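PDB 7LPO: cytoplasmic protein from Cryptococcus neoformans var. grubii serotype A, which probably hydrolyses steryl beta-glucosides, releasing glucose from the sterol, as a glycoside hydrolase of family 5. Local coordinates for residues F400-S413 and H425-P439. Sequence-based numbering, arbitrary orientation.
Sequences FVDDFWALHWLAYS and HFIQAPVLRQPPKLP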
loop_
_atom_site.group_PDB
_atom_site.type_symbol
_atom_site.label_atom_id
_atom_site.label_comp_id
_atom_site.label_asym_id
_atom_site.label_seq_id
_atom_site.Cartn_x
_atom_site.Cartn_y
_atom_site.Cartn_z
ATOM N N PHE A 400 5.943 19.738 -2.306
ATOM C CA PHE A 400 4.665 19.040 -2.380
ATOM C C PHE A 400 4.241 18.515 -1.014
ATOM O O PHE A 400 3.081 18.666 -0.614
ATOM C CB PHE A 400 4.743 17.886 -3.382
ATOM C CG PHE A 400 3.563 16.955 -3.322
ATOM C CD1 PHE A 400 2.324 17.371 -3.743
ATOM C CD2 PHE A 400 3.695 15.675 -2.822
ATOM C CE1 PHE A 400 1.231 16.529 -3.687
ATOM C CE2 PHE A 400 2.612 14.832 -2.753
ATOM C CZ PHE A 400 1.370 15.268 -3.187
ATOM N N VAL A 401 5.175 17.908 -0.279
ATOM C CA VAL A 401 4.811 17.224 0.958
ATOM C C VAL A 401 4.454 18.225 2.046
ATOM O O VAL A 401 3.476 18.031 2.779
ATOM C CB VAL A 401 5.946 16.290 1.417
ATOM C CG1 VAL A 401 5.649 15.748 2.802
ATOM C CG2 VAL A 401 6.128 15.158 0.438
ATOM N N ASP A 402 5.230 19.306 2.178
ATOM C CA ASP A 402 4.982 20.244 3.271
ATOM C C ASP A 402 3.852 21.217 2.956
ATOM O O ASP A 402 3.125 21.630 3.865
ATOM C CB ASP A 402 6.237 21.059 3.610
ATOM C CG ASP A 402 7.468 20.205 3.814
ATOM O OD1 ASP A 402 7.339 19.030 4.230
ATOM O OD2 ASP A 402 8.580 20.723 3.559
ATOM N N ASP A 403 3.704 21.620 1.699
ATOM C CA ASP A 403 2.783 22.697 1.367
ATOM C C ASP A 403 1.400 22.216 0.956
ATOM O O ASP A 403 0.434 22.972 1.108
ATOM C CB ASP A 403 3.350 23.550 0.234
ATOM C CG ASP A 403 4.691 24.157 0.580
ATOM O OD1 ASP A 403 4.960 24.340 1.789
ATOM O OD2 ASP A 403 5.476 24.437 -0.358
ATOM N N PHE A 404 1.274 20.999 0.427
ATOM C CA PHE A 404 0.002 20.565 -0.133
ATOM C C PHE A 404 -0.465 19.241 0.452
ATOM O O PHE A 404 -1.630 19.114 0.841
ATOM C CB PHE A 404 0.114 20.471 -1.654
ATOM C CG PHE A 404 0.396 21.791 -2.317
ATOM C CD1 PHE A 404 -0.520 22.820 -2.242
ATOM C CD2 PHE A 404 1.573 22.002 -3.014
ATOM C CE1 PHE A 404 -0.276 24.040 -2.848
ATOM C CE2 PHE A 404 1.827 23.236 -3.619
ATOM C CZ PHE A 404 0.892 24.244 -3.538
ATOM N N TRP A 405 0.421 18.249 0.534
ATOM C CA TRP A 405 0.011 16.986 1.133
ATOM C C TRP A 405 -0.343 17.169 2.607
ATOM O O TRP A 405 -1.375 16.680 3.079
ATOM C CB TRP A 405 1.098 15.924 0.983
ATOM C CG TRP A 405 0.656 14.654 1.627
ATOM C CD1 TRP A 405 -0.151 13.691 1.086
ATOM C CD2 TRP A 405 0.941 14.232 2.955
ATOM N NE1 TRP A 405 -0.368 12.687 1.993
ATOM C CE2 TRP A 405 0.285 12.998 3.153
ATOM C CE3 TRP A 405 1.685 14.775 4.003
ATOM C CZ2 TRP A 405 0.364 12.298 4.347
ATOM C CZ3 TRP A 405 1.767 14.070 5.190
ATOM C CH2 TRP A 405 1.112 12.846 5.349
ATOM N N ALA A 406 0.507 17.873 3.355
ATOM C CA ALA A 406 0.283 18.003 4.790
ATOM C C ALA A 406 -1.024 18.731 5.072
ATOM O O ALA A 406 -1.750 18.380 6.010
ATOM C CB ALA A 406 1.460 18.727 5.440
ATOM N N LEU A 407 -1.348 19.735 4.255
ATOM C CA LEU A 407 -2.593 20.467 4.442
ATOM C C LEU A 407 -3.798 19.557 4.237
ATOM O O LEU A 407 -4.758 19.603 5.010
ATOM C CB LEU A 407 -2.641 21.653 3.482
ATOM C CG LEU A 407 -3.817 22.619 3.600
ATOM C CD1 LEU A 407 -4.027 23.106 5.015
ATOM C CD2 LEU A 407 -3.572 23.794 2.648
ATOM N N HIS A 408 -3.763 18.712 3.204
ATOM C CA HIS A 408 -4.822 17.719 3.043
ATOM C C HIS A 408 -4.889 16.800 4.257
ATOM O O HIS A 408 -5.978 16.414 4.701
ATOM C CB HIS A 408 -4.600 16.892 1.770
ATOM C CG HIS A 408 -5.334 15.586 1.772
ATOM N ND1 HIS A 408 -6.696 15.497 1.583
ATOM C CD2 HIS A 408 -4.903 14.323 1.996
ATOM C CE1 HIS A 408 -7.069 14.232 1.676
ATOM N NE2 HIS A 408 -5.999 13.499 1.913
ATOM N N TRP A 409 -3.728 16.444 4.811
ATOM C CA TRP A 409 -3.704 15.491 5.914
ATOM C C TRP A 409 -4.323 16.069 7.178
ATOM O O TRP A 409 -4.946 15.331 7.951
ATOM C CB TRP A 409 -2.278 15.033 6.204
ATOM C CG TRP A 409 -2.241 14.086 7.373
ATOM C CD1 TRP A 409 -2.409 12.731 7.335
ATOM C CD2 TRP A 409 -2.072 14.429 8.749
ATOM N NE1 TRP A 409 -2.337 12.211 8.599
ATOM C CE2 TRP A 409 -2.137 13.233 9.487
ATOM C CE3 TRP A 409 -1.874 15.633 9.430
ATOM C CZ2 TRP A 409 -2.007 13.206 10.870
ATOM C CZ3 TRP A 409 -1.751 15.603 10.807
ATOM C CH2 TRP A 409 -1.813 14.400 11.510
ATOM N N LEU A 410 -4.170 17.375 7.411
ATOM C CA LEU A 410 -4.819 17.991 8.562
ATOM C C LEU A 410 -6.330 17.846 8.467
ATOM O O LEU A 410 -6.981 17.411 9.425
ATOM C CB LEU A 410 -4.433 19.462 8.678
ATOM C CG LEU A 410 -2.937 19.748 8.830
ATOM C CD1 LEU A 410 -2.711 21.270 8.670
ATOM C CD2 LEU A 410 -2.366 19.270 10.148
ATOM N N ALA A 411 -6.900 18.198 7.304
ATOM C CA ALA A 411 -8.340 18.072 7.082
ATOM C C ALA A 411 -8.798 16.625 7.209
ATOM O O ALA A 411 -9.812 16.336 7.858
ATOM C CB ALA A 411 -8.714 18.621 5.702
ATOM N N TYR A 412 -8.076 15.701 6.572
ATOM C CA TYR A 412 -8.449 14.291 6.645
ATOM C C TYR A 412 -8.406 13.792 8.083
ATOM O O TYR A 412 -9.375 13.208 8.580
ATOM C CB TYR A 412 -7.519 13.457 5.754
ATOM C CG TYR A 412 -7.723 11.963 5.878
ATOM C CD1 TYR A 412 -8.742 11.330 5.193
ATOM C CD2 TYR A 412 -6.898 11.183 6.693
ATOM C CE1 TYR A 412 -8.945 9.970 5.297
ATOM C CE2 TYR A 412 -7.103 9.808 6.807
ATOM C CZ TYR A 412 -8.132 9.215 6.102
ATOM O OH TYR A 412 -8.356 7.856 6.181
ATOM N N SER A 413 -7.287 14.027 8.775
ATOM C CA SER A 413 -7.103 13.448 10.103
ATOM C C SER A 413 -8.118 14.006 11.102
ATOM O O SER A 413 -8.590 13.279 11.982
ATOM C CB SER A 413 -5.668 13.683 10.580
ATOM O OG SER A 413 -5.380 15.058 10.747
ATOM N N HIS A 425 -3.453 7.666 14.046
ATOM C CA HIS A 425 -3.166 8.194 12.719
ATOM C C HIS A 425 -1.984 7.437 12.128
ATOM O O HIS A 425 -0.846 7.570 12.600
ATOM C CB HIS A 425 -2.866 9.684 12.794
ATOM C CG HIS A 425 -4.067 10.525 13.067
ATOM N ND1 HIS A 425 -5.317 10.210 12.582
ATOM C CD2 HIS A 425 -4.213 11.662 13.784
ATOM C CE1 HIS A 425 -6.182 11.126 12.980
ATOM N NE2 HIS A 425 -5.536 12.020 13.710
ATOM N N PHE A 426 -2.258 6.616 11.116
ATOM C CA PHE A 426 -1.215 5.943 10.357
ATOM C C PHE A 426 -0.811 6.876 9.228
ATOM O O PHE A 426 -1.574 7.086 8.276
ATOM C CB PHE A 426 -1.697 4.591 9.851
ATOM C CG PHE A 426 -1.838 3.556 10.944
ATOM C CD1 PHE A 426 -0.771 2.765 11.305
ATOM C CD2 PHE A 426 -3.041 3.396 11.617
ATOM C CE1 PHE A 426 -0.894 1.827 12.301
ATOM C CE2 PHE A 426 -3.181 2.444 12.617
ATOM C CZ PHE A 426 -2.108 1.659 12.959
ATOM N N ILE A 427 0.372 7.461 9.360
ATOM C CA ILE A 427 0.810 8.560 8.511
ATOM C C ILE A 427 1.613 7.979 7.358
ATOM O O ILE A 427 2.729 7.486 7.552
ATOM C CB ILE A 427 1.625 9.585 9.305
ATOM C CG1 ILE A 427 0.719 10.269 10.338
ATOM C CG2 ILE A 427 2.242 10.605 8.373
ATOM C CD1 ILE A 427 1.394 10.535 11.642
ATOM N N GLN A 428 1.045 8.033 6.160
ATOM C CA GLN A 428 1.671 7.495 4.958
ATOM C C GLN A 428 2.056 8.683 4.091
ATOM O O GLN A 428 1.250 9.174 3.299
ATOM C CB GLN A 428 0.740 6.555 4.203
ATOM C CG GLN A 428 1.456 5.689 3.176
ATOM C CD GLN A 428 0.509 5.142 2.124
ATOM O OE1 GLN A 428 0.841 5.081 0.941
ATOM N NE2 GLN A 428 -0.674 4.728 2.556
ATOM N N ALA A 429 3.293 9.145 4.256
ATOM C CA ALA A 429 3.824 10.182 3.392
ATOM C C ALA A 429 3.842 9.690 1.949
ATOM O O ALA A 429 3.796 8.484 1.695
ATOM C CB ALA A 429 5.236 10.572 3.828
ATOM N N PRO A 430 3.894 10.609 0.986
ATOM C CA PRO A 430 4.002 10.191 -0.417
ATOM C C PRO A 430 5.208 9.287 -0.655
ATOM O O PRO A 430 6.249 9.404 -0.009
ATOM C CB PRO A 430 4.137 11.518 -1.172
ATOM C CG PRO A 430 3.437 12.521 -0.279
ATOM C CD PRO A 430 3.713 12.064 1.130
ATOM N N VAL A 431 5.044 8.377 -1.614
ATOM C CA VAL A 431 6.047 7.363 -1.899
ATOM C C VAL A 431 7.414 8.006 -2.056
ATOM O O VAL A 431 7.564 9.033 -2.725
ATOM C CB VAL A 431 5.644 6.584 -3.164
ATOM C CG1 VAL A 431 6.817 5.821 -3.733
ATOM C CG2 VAL A 431 4.500 5.629 -2.862
ATOM N N LEU A 432 8.414 7.392 -1.422
ATOM C CA LEU A 432 9.825 7.743 -1.529
ATOM C C LEU A 432 10.152 9.118 -0.968
ATOM O O LEU A 432 11.234 9.649 -1.241
ATOM C CB LEU A 432 10.296 7.656 -2.986
ATOM C CG LEU A 432 10.327 6.241 -3.579
ATOM C CD1 LEU A 432 10.688 6.294 -5.060
ATOM C CD2 LEU A 432 11.297 5.340 -2.815
ATOM N N ARG A 433 9.253 9.714 -0.194
ATOM C CA ARG A 433 9.500 10.994 0.451
ATOM C C ARG A 433 9.504 10.805 1.964
ATOM O O ARG A 433 8.849 9.905 2.500
ATOM C CB ARG A 433 8.434 12.040 0.058
ATOM C CG ARG A 433 8.150 12.170 -1.449
ATOM C CD ARG A 433 9.297 12.850 -2.191
ATOM N NE ARG A 433 8.831 13.564 -3.381
ATOM C CZ ARG A 433 9.491 13.622 -4.539
ATOM N NH1 ARG A 433 10.668 13.007 -4.685
ATOM N NH2 ARG A 433 8.974 14.302 -5.558
ATOM N N GLN A 434 10.242 11.654 2.650
ATOM C CA GLN A 434 10.126 11.685 4.097
ATOM C C GLN A 434 8.827 12.381 4.488
ATOM O O GLN A 434 8.362 13.280 3.780
ATOM C CB GLN A 434 11.296 12.431 4.720
ATOM C CG GLN A 434 12.638 11.738 4.607
ATOM C CD GLN A 434 13.727 12.517 5.337
ATOM O OE1 GLN A 434 13.832 13.740 5.199
ATOM N NE2 GLN A 434 14.526 11.817 6.126
ATOM N N PRO A 435 8.225 12.000 5.608
ATOM C CA PRO A 435 7.041 12.721 6.074
ATOM C C PRO A 435 7.411 14.142 6.449
ATOM O O PRO A 435 8.590 14.431 6.717
ATOM C CB PRO A 435 6.581 11.912 7.298
ATOM C CG PRO A 435 7.818 11.271 7.802
ATOM C CD PRO A 435 8.659 10.969 6.571
ATOM N N PRO A 436 6.449 15.060 6.460
ATOM C CA PRO A 436 6.709 16.396 6.997
ATOM C C PRO A 436 6.656 16.358 8.516
ATOM O O PRO A 436 6.224 15.381 9.126
ATOM C CB PRO A 436 5.564 17.233 6.425
ATOM C CG PRO A 436 4.406 16.250 6.390
ATOM C CD PRO A 436 5.008 14.852 6.215
ATOM N N LYS A 437 7.111 17.443 9.128
ATOM C CA LYS A 437 6.831 17.642 10.540
ATOM C C LYS A 437 5.354 17.982 10.687
ATOM O O LYS A 437 4.855 18.907 10.041
ATOM C CB LYS A 437 7.717 18.738 11.117
ATOM C CG LYS A 437 9.154 18.256 11.332
ATOM C CD LYS A 437 9.972 18.398 10.051
ATOM C CE LYS A 437 10.247 19.856 9.835
ATOM N NZ LYS A 437 10.561 20.311 8.451
ATOM N N LEU A 438 4.655 17.213 11.490
ATOM C CA LEU A 438 3.234 17.392 11.703
ATOM C C LEU A 438 2.981 17.832 13.140
ATOM O O LEU A 438 3.671 17.372 14.056
ATOM C CB LEU A 438 2.466 16.097 11.417
ATOM C CG LEU A 438 2.464 15.641 9.955
ATOM C CD1 LEU A 438 1.852 14.245 9.846
ATOM C CD2 LEU A 438 1.733 16.614 9.051
ATOM N N PRO A 439 2.015 18.717 13.366
ATOM C CA PRO A 439 1.867 19.309 14.703
ATOM C C PRO A 439 1.311 18.317 15.713
ATOM O O PRO A 439 0.462 17.481 15.394
ATOM C CB PRO A 439 0.894 20.471 14.469
ATOM C CG PRO A 439 0.039 20.000 13.300
ATOM C CD PRO A 439 0.979 19.185 12.421
HETATM O O HOH W 1 7.906 19.499 7.503
HETATM O O HOH W 2 -1.307 9.821 2.432
HETATM O O HOH W 3 -3.216 9.542 9.005
HETATM O O HOH W 4 -6.005 14.875 14.164
#
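Trp405 carries Pro430 on one face of its indole: CD of the proline stands 3.9 Å from the centroid of the five-membered ring, almost on the normal, and Ala429 CA lies over the same face. CB of Trp409 lies over the opposite face, toward the rim. At the edge sits Pro436 CG, in plane, while Ile427 CG2 approaches CH2 of Trp405 at 3.9 Å. Trp409, one helical turn on, is sandwiched too. Leu438 CD1 makes a CH-pi contact over one face of its six-membered ring at 3.8 Å from the centroid, only 4° off the normal, and Ser413 OG lies over the other. The far rim of this indole then turns edge-on to the face of His425, a T-shaped pair with planes at 78°, and Ser413 CB packs over the imidazole in a CH-pi contact. Four residues apart, the two tryptophans leave the same side of the helix, and with CG anti to the backbone N in both, the indoles extend toward the strand and loop.

No direct hydrogen bond joins the segments; water does that work. Each indole NE1 donates to its own water, Trp405 NE1 at 3.0 Å and Trp409 NE1 at 2.8 Å, and these waters donate in turn to Gln428 O and Phe426 O. Toward the helix start, Val401 spreads its methyls, CG1 on Pro436 CD (3.6 Å) and CG2 on Pro430 CG, which also meets the edge of the Phe400 ring at CE2.

The contact packs helix 400-419 against strand 424-427 of the TIM barrel and the proline-rich loop after it. Phe426 points away from the helix to stack on Phe139, strands 263-267 and 447-449 flank its strand, and helix 440-443 meets Trp409 through Phe442 and Leu443.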